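Long-range contact in flagellar biosynthesis protein flhF (PDB 2PX0), which binds GTP as an SRP-family GTPase, forms a homodimer, and is necessary for building the bacterial flagellum: residues 48-60 against 253-265. Numbering follows the deposited sequence.
Sequences LLQETGIKESTKT and TSLGSVFNILAES
Asn260 and Lys55 meet where the loop between helices 41-51 and 56-71 lies against helix 256-263. The amide oxygen OD1 of Asn260 accepts from the backbone N of Lys55 at 3.1 Å. The donor lies in the carbonyl plane, on a lone pair, with a C=O...N angle of 127°. CG of Asn260 is anti to its own carbonyl carbon (chi1 -65°), which carries the amide to the loop. The Lys55 side chain then passes the same oxygen, CG lying 3.4 Å from OD1. Beyond CG it runs extended, and NZ makes a salt bridge of 2.8 Å to Glu264 OE1, on the syn side of the carboxylate. Tyr226 OH hydrogen-bonds both Lys55 NZ and Glu264 OE2. A methionine in place of Lys55 would probably leave Glu264 without its charged mate across the contact. The loop belongs to the N domain and helix 256-263 to the GTPase domain, so the contact joins the two domains of this SRP-type GTPase. Ile54 adds an apolar contact: its CD1 lies 3.3 Å from Phe259 CD1, oblique to the ring. Gly53 and Gly256 bring the backbones together, their CA atoms 3.4 Å apart. At this end Ser254 OG takes a weak bond from Gly53 N and also accepts from Gly256 N at 3.0 Å, forming an ST turn at the start of the helix.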
ATOM      1  N   LEU A  48     -13.388 -19.063  12.953  1.00 69.53           N
ATOM      2  CA  LEU A  48     -12.148 -18.931  12.186  1.00 68.35           C
ATOM      3  C   LEU A  48     -12.392 -18.092  10.943  1.00 67.88           C
ATOM      4  O   LEU A  48     -11.689 -17.110  10.691  1.00 66.94           O
ATOM      5  CB  LEU A  48     -11.626 -20.303  11.760  1.00 67.26           C
ATOM      6  CG  LEU A  48     -11.467 -21.362  12.847  1.00 67.19           C
ATOM      7  CD1 LEU A  48     -10.702 -22.554  12.274  1.00 66.60           C
ATOM      8  CD2 LEU A  48     -10.724 -20.776  14.036  1.00 67.72           C
ATOM      9  N   LEU A  49     -13.397 -18.497  10.170  1.00 68.45           N
ATOM     10  CA  LEU A  49     -13.763 -17.795   8.946  1.00 69.97           C
ATOM     11  C   LEU A  49     -13.913 -16.294   9.215  1.00 71.70           C
ATOM     12  O   LEU A  49     -13.415 -15.465   8.448  1.00 72.07           O
ATOM     13  CB  LEU A  49     -15.064 -18.379   8.381  1.00 66.72           C
ATOM     14  CG  LEU A  49     -14.948 -19.810   7.852  1.00 63.70           C
ATOM     15  CD1 LEU A  49     -16.313 -20.377   7.531  1.00 63.71           C
ATOM     16  CD2 LEU A  49     -14.073 -19.805   6.618  1.00 62.87           C
ATOM     17  N   GLN A  50     -14.596 -15.954  10.308  1.00 73.17           N
ATOM     18  CA  GLN A  50     -14.795 -14.560  10.699  1.00 72.46           C
ATOM     19  C   GLN A  50     -13.459 -13.849  10.722  1.00 71.14           C
ATOM     20  O   GLN A  50     -13.290 -12.804  10.093  1.00 70.15           O
ATOM     21  CB  GLN A  50     -15.417 -14.474  12.104  1.00 74.37           C
ATOM     22  CG  GLN A  50     -16.915 -14.596  12.132  1.00 76.70           C
ATOM     23  CD  GLN A  50     -17.567 -13.590  11.205  1.00 79.67           C
ATOM     24  OE1 GLN A  50     -17.285 -12.384  11.280  1.00 77.74           O
ATOM     25  NE2 GLN A  50     -18.442 -14.077  10.318  1.00 79.91           N
ATOM     26  N   GLU A  51     -12.523 -14.444  11.458  1.00 70.07           N
ATOM     27  CA  GLU A  51     -11.179 -13.913  11.639  1.00 71.24           C
ATOM     28  C   GLU A  51     -10.407 -13.597  10.346  1.00 69.68           C
ATOM     29  O   GLU A  51      -9.658 -12.613  10.283  1.00 68.95           O
ATOM     30  CB  GLU A  51     -10.380 -14.873  12.536  1.00 73.59           C
ATOM     31  CG  GLU A  51     -10.900 -14.906  13.983  1.00 78.20           C
ATOM     32  CD  GLU A  51     -10.174 -15.903  14.894  1.00 79.48           C
ATOM     33  OE1 GLU A  51      -8.923 -15.845  14.978  1.00 80.83           O
ATOM     34  OE2 GLU A  51     -10.862 -16.735  15.537  1.00 78.95           O
ATOM     35  N   THR A  52     -10.593 -14.422   9.320  1.00 67.59           N
ATOM     36  CA  THR A  52      -9.917 -14.215   8.039  1.00 64.50           C
ATOM     37  C   THR A  52     -10.621 -13.106   7.270  1.00 63.76           C
ATOM     38  O   THR A  52     -11.788 -12.822   7.507  1.00 65.08           O
ATOM     39  CB  THR A  52      -9.960 -15.476   7.193  1.00 62.34           C
ATOM     40  OG1 THR A  52     -11.323 -15.790   6.889  1.00 60.56           O
ATOM     41  CG2 THR A  52      -9.349 -16.636   7.954  1.00 61.32           C
ATOM     42  N   GLY A  53      -9.920 -12.479   6.341  1.00 62.54           N
ATOM     43  CA  GLY A  53     -10.544 -11.406   5.589  1.00 61.67           C
ATOM     44  C   GLY A  53     -11.565 -11.885   4.578  1.00 60.69           C
ATOM     45  O   GLY A  53     -12.206 -11.068   3.915  1.00 62.75           O
ATOM     46  N   ILE A  54     -11.710 -13.205   4.460  1.00 58.69           N
ATOM     47  CA  ILE A  54     -12.650 -13.831   3.526  1.00 53.74           C
ATOM     48  C   ILE A  54     -13.953 -13.034   3.420  1.00 52.39           C
ATOM     49  O   ILE A  54     -14.484 -12.575   4.428  1.00 51.29           O
ATOM     50  CB  ILE A  54     -12.961 -15.271   3.994  1.00 51.15           C
ATOM     51  CG1 ILE A  54     -11.673 -16.083   4.035  1.00 51.00           C
ATOM     52  CG2 ILE A  54     -13.914 -15.946   3.062  1.00 50.39           C
ATOM     53  CD1 ILE A  54     -10.949 -16.118   2.719  1.00 51.35           C
ATOM     54  N   LYS A  55     -14.462 -12.849   2.206  1.00 51.30           N
ATOM     55  CA  LYS A  55     -15.710 -12.115   2.045  1.00 49.43           C
ATOM     56  C   LYS A  55     -16.928 -12.988   2.344  1.00 48.60           C
ATOM     57  O   LYS A  55     -16.961 -14.177   2.030  1.00 45.97           O
ATOM     58  CB  LYS A  55     -15.822 -11.497   0.639  1.00 49.85           C
ATOM     59  CG  LYS A  55     -15.900 -12.455  -0.530  1.00 48.58           C
ATOM     60  CD  LYS A  55     -15.940 -11.661  -1.834  1.00 51.21           C
ATOM     61  CE  LYS A  55     -15.840 -12.569  -3.066  1.00 55.20           C
ATOM     62  NZ  LYS A  55     -15.759 -11.829  -4.374  1.00 52.98           N
ATOM     63  N   GLU A  56     -17.916 -12.360   2.973  1.00 49.85           N
ATOM     64  CA  GLU A  56     -19.163 -12.981   3.380  1.00 50.07           C
ATOM     65  C   GLU A  56     -19.624 -14.148   2.524  1.00 49.87           C
ATOM     66  O   GLU A  56     -19.719 -15.289   3.001  1.00 48.61           O
ATOM     67  CB  GLU A  56     -20.253 -11.909   3.431  1.00 50.79           C
ATOM     68  CG  GLU A  56     -20.808 -11.664   4.822  1.00 54.78           C
ATOM     69  CD  GLU A  56     -19.725 -11.611   5.899  1.00 57.88           C
ATOM     70  OE1 GLU A  56     -18.776 -10.792   5.789  1.00 57.50           O
ATOM     71  OE2 GLU A  56     -19.832 -12.396   6.867  1.00 59.14           O
ATOM     72  N   SER A  57     -19.920 -13.863   1.261  1.00 48.55           N
ATOM     73  CA  SER A  57     -20.391 -14.900   0.356  1.00 50.05           C
ATOM     74  C   SER A  57     -19.586 -16.190   0.432  1.00 50.59           C
ATOM     75  O   SER A  57     -20.152 -17.277   0.346  1.00 52.18           O
ATOM     76  CB  SER A  57     -20.397 -14.378  -1.081  1.00 50.47           C
ATOM     77  OG  SER A  57     -19.348 -13.448  -1.299  1.00 54.48           O
ATOM     78  N   THR A  58     -18.272 -16.066   0.605  1.00 50.81           N
ATOM     79  CA  THR A  58     -17.388 -17.223   0.684  1.00 48.86           C
ATOM     80  C   THR A  58     -17.580 -17.999   1.976  1.00 49.12           C
ATOM     81  O   THR A  58     -17.621 -19.227   1.963  1.00 49.56           O
ATOM     82  CB  THR A  58     -15.926 -16.808   0.576  1.00 48.34           C
ATOM     83  OG1 THR A  58     -15.757 -15.979  -0.575  1.00 50.47           O
ATOM     84  CG2 THR A  58     -15.034 -18.029   0.417  1.00 47.53           C
ATOM     85  N   LYS A  59     -17.693 -17.299   3.097  1.00 48.93           N
ATOM     86  CA  LYS A  59     -17.893 -18.000   4.357  1.00 51.47           C
ATOM     87  C   LYS A  59     -19.228 -18.719   4.292  1.00 52.36           C
ATOM     88  O   LYS A  59     -19.334 -19.903   4.617  1.00 53.22           O
ATOM     89  CB  LYS A  59     -17.896 -17.030   5.540  1.00 53.11           C
ATOM     90  CG  LYS A  59     -16.553 -16.373   5.817  1.00 56.25           C
ATOM     91  CD  LYS A  59     -16.591 -15.570   7.112  1.00 58.98           C
ATOM     92  CE  LYS A  59     -17.674 -14.487   7.080  1.00 59.52           C
ATOM     93  NZ  LYS A  59     -17.442 -13.512   5.968  1.00 57.28           N
ATOM     94  N   THR A  60     -20.253 -17.995   3.869  1.00 53.10           N
ATOM     95  CA  THR A  60     -21.572 -18.588   3.759  1.00 53.60           C
ATOM     96  C   THR A  60     -21.419 -19.917   3.026  1.00 52.43           C
ATOM     97  O   THR A  60     -21.872 -20.959   3.504  1.00 51.33           O
ATOM     98  CB  THR A  60     -22.541 -17.658   2.968  1.00 54.99           C
ATOM     99  OG1 THR A  60     -22.740 -16.443   3.702  1.00 57.49           O
ATOM    100  CG2 THR A  60     -23.898 -18.338   2.746  1.00 53.26           C
ATOM    101  N   THR A 253      -2.556  -7.797   8.482  1.00 42.95           N
ATOM    102  CA  THR A 253      -3.158  -8.461   9.642  1.00 41.64           C
ATOM    103  C   THR A 253      -3.836  -9.762   9.281  1.00 40.66           C
ATOM    104  O   THR A 253      -3.809 -10.713  10.048  1.00 43.13           O
ATOM    105  CB  THR A 253      -4.233  -7.571  10.298  1.00 42.30           C
ATOM    106  OG1 THR A 253      -3.614  -6.423  10.880  1.00 42.87           O
ATOM    107  CG2 THR A 253      -4.977  -8.343  11.374  1.00 45.23           C
ATOM    108  N   SER A 254      -4.488  -9.776   8.127  1.00 38.17           N
ATOM    109  CA  SER A 254      -5.189 -10.950   7.644  1.00 36.59           C
ATOM    110  C   SER A 254      -4.797 -11.146   6.181  1.00 37.23           C
ATOM    111  O   SER A 254      -4.212 -10.264   5.564  1.00 39.77           O
ATOM    112  CB  SER A 254      -6.698 -10.742   7.777  1.00 37.19           C
ATOM    113  OG  SER A 254      -7.421 -11.621   6.931  1.00 40.48           O
ATOM    114  N   LEU A 255      -5.102 -12.304   5.622  1.00 35.84           N
ATOM    115  CA  LEU A 255      -4.757 -12.573   4.248  1.00 31.93           C
ATOM    116  C   LEU A 255      -6.012 -12.865   3.443  1.00 32.47           C
ATOM    117  O   LEU A 255      -5.950 -13.279   2.280  1.00 31.93           O
ATOM    118  CB  LEU A 255      -3.780 -13.741   4.198  1.00 29.90           C
ATOM    119  CG  LEU A 255      -2.319 -13.358   4.449  1.00 28.39           C
ATOM    120  CD1 LEU A 255      -1.485 -14.588   4.695  1.00 29.96           C
ATOM    121  CD2 LEU A 255      -1.784 -12.618   3.239  1.00 29.15           C
ATOM    122  N   GLY A 256      -7.161 -12.626   4.066  1.00 33.13           N
ATOM    123  CA  GLY A 256      -8.418 -12.863   3.381  1.00 35.68           C
ATOM    124  C   GLY A 256      -8.461 -12.211   2.004  1.00 37.60           C
ATOM    125  O   GLY A 256      -8.748 -12.877   1.003  1.00 38.16           O
ATOM    126  N   SER A 257      -8.166 -10.913   1.945  1.00 37.31           N
ATOM    127  CA  SER A 257      -8.187 -10.190   0.685  1.00 36.42           C
ATOM    128  C   SER A 257      -7.351 -10.881  -0.399  1.00 38.69           C
ATOM    129  O   SER A 257      -7.761 -10.960  -1.570  1.00 38.01           O
ATOM    130  CB  SER A 257      -7.697  -8.758   0.901  1.00 34.16           C
ATOM    131  OG  SER A 257      -6.476  -8.721   1.609  1.00 30.18           O
ATOM    132  N   VAL A 258      -6.181 -11.386  -0.018  1.00 37.33           N
ATOM    133  CA  VAL A 258      -5.319 -12.048  -0.988  1.00 37.71           C
ATOM    134  C   VAL A 258      -6.001 -13.340  -1.462  1.00 39.23           C
ATOM    135  O   VAL A 258      -5.853 -13.753  -2.613  1.00 39.76           O
ATOM    136  CB  VAL A 258      -3.917 -12.338  -0.379  1.00 36.07           C
ATOM    137  CG1 VAL A 258      -2.958 -12.808  -1.455  1.00 31.67           C
ATOM    138  CG2 VAL A 258      -3.380 -11.082   0.272  1.00 33.60           C
ATOM    139  N   PHE A 259      -6.755 -13.976  -0.575  1.00 39.99           N
ATOM    140  CA  PHE A 259      -7.486 -15.182  -0.946  1.00 41.27           C
ATOM    141  C   PHE A 259      -8.580 -14.761  -1.928  1.00 40.74           C
ATOM    142  O   PHE A 259      -8.650 -15.250  -3.064  1.00 38.70           O
ATOM    143  CB  PHE A 259      -8.109 -15.819   0.295  1.00 42.79           C
ATOM    144  CG  PHE A 259      -8.912 -17.048   0.007  1.00 42.77           C
ATOM    145  CD1 PHE A 259     -10.240 -16.946  -0.366  1.00 42.93           C
ATOM    146  CD2 PHE A 259      -8.342 -18.308   0.113  1.00 43.24           C
ATOM    147  CE1 PHE A 259     -11.000 -18.084  -0.626  1.00 44.02           C
ATOM    148  CE2 PHE A 259      -9.091 -19.447  -0.144  1.00 45.29           C
ATOM    149  CZ  PHE A 259     -10.424 -19.337  -0.516  1.00 43.56           C
ATOM    150  N   ASN A 260      -9.424 -13.838  -1.479  1.00 40.52           N
ATOM    151  CA  ASN A 260     -10.496 -13.309  -2.311  1.00 42.15           C
ATOM    152  C   ASN A 260     -10.040 -13.106  -3.767  1.00 41.12           C
ATOM    153  O   ASN A 260     -10.738 -13.487  -4.707  1.00 39.04           O
ATOM    154  CB  ASN A 260     -10.974 -11.966  -1.757  1.00 44.78           C
ATOM    155  CG  ASN A 260     -11.611 -12.082  -0.389  1.00 50.20           C
ATOM    156  OD1 ASN A 260     -12.535 -12.878  -0.173  1.00 51.46           O
ATOM    157  ND2 ASN A 260     -11.131 -11.271   0.547  1.00 53.93           N
ATOM    158  N   ILE A 261      -8.869 -12.494  -3.938  1.00 40.30           N
ATOM    159  CA  ILE A 261      -8.326 -12.218  -5.261  1.00 39.65           C
ATOM    160  C   ILE A 261      -7.948 -13.473  -6.005  1.00 41.33           C
ATOM    161  O   ILE A 261      -8.124 -13.568  -7.229  1.00 41.51           O
ATOM    162  CB  ILE A 261      -7.070 -11.322  -5.191  1.00 37.95           C
ATOM    163  CG1 ILE A 261      -7.465  -9.886  -4.867  1.00 38.46           C
ATOM    164  CG2 ILE A 261      -6.352 -11.334  -6.511  1.00 37.20           C
ATOM    165  CD1 ILE A 261      -8.404  -9.281  -5.870  1.00 33.19           C
ATOM    166  N   LEU A 262      -7.409 -14.433  -5.268  1.00 42.76           N
ATOM    167  CA  LEU A 262      -6.986 -15.675  -5.878  1.00 43.46           C
ATOM    168  C   LEU A 262      -8.169 -16.559  -6.210  1.00 44.41           C
ATOM    169  O   LEU A 262      -8.196 -17.171  -7.276  1.00 47.90           O
ATOM    170  CB  LEU A 262      -6.021 -16.416  -4.959  1.00 41.13           C
ATOM    171  CG  LEU A 262      -4.602 -15.875  -4.893  1.00 37.65           C
ATOM    172  CD1 LEU A 262      -3.847 -16.528  -3.727  1.00 37.04           C
ATOM    173  CD2 LEU A 262      -3.916 -16.145  -6.218  1.00 36.24           C
ATOM    174  N   ALA A 263      -9.145 -16.613  -5.307  1.00 43.95           N
ATOM    175  CA  ALA A 263     -10.335 -17.447  -5.500  1.00 46.99           C
ATOM    176  C   ALA A 263     -10.930 -17.255  -6.890  1.00 49.98           C
ATOM    177  O   ALA A 263     -11.249 -18.220  -7.595  1.00 52.74           O
ATOM    178  CB  ALA A 263     -11.366 -17.116  -4.459  1.00 45.37           C
ATOM    179  N   GLU A 264     -11.069 -15.993  -7.273  1.00 51.21           N
ATOM    180  CA  GLU A 264     -11.601 -15.635  -8.567  1.00 51.03           C
ATOM    181  C   GLU A 264     -10.475 -15.320  -9.576  1.00 51.96           C
ATOM    182  O   GLU A 264     -10.523 -14.303 -10.263  1.00 53.65           O
ATOM    183  CB  GLU A 264     -12.536 -14.448  -8.390  1.00 50.21           C
ATOM    184  CG  GLU A 264     -11.980 -13.380  -7.460  1.00 51.78           C
ATOM    185  CD  GLU A 264     -13.015 -12.339  -7.038  1.00 54.93           C
ATOM    186  OE1 GLU A 264     -13.982 -12.703  -6.322  1.00 56.47           O
ATOM    187  OE2 GLU A 264     -12.859 -11.153  -7.417  1.00 54.20           O
ATOM    188  N   SER A 265      -9.468 -16.198  -9.667  1.00 51.52           N
ATOM    189  CA  SER A 265      -8.329 -16.037 -10.608  1.00 51.53           C
ATOM    190  C   SER A 265      -8.044 -17.369 -11.299  1.00 52.30           C
ATOM    191  O   SER A 265      -8.595 -18.403 -10.926  1.00 55.17           O
ATOM    192  CB  SER A 265      -7.021 -15.653  -9.886  1.00 51.39           C
ATOM    193  OG  SER A 265      -7.075 -14.409  -9.228  1.00 45.54           O
TER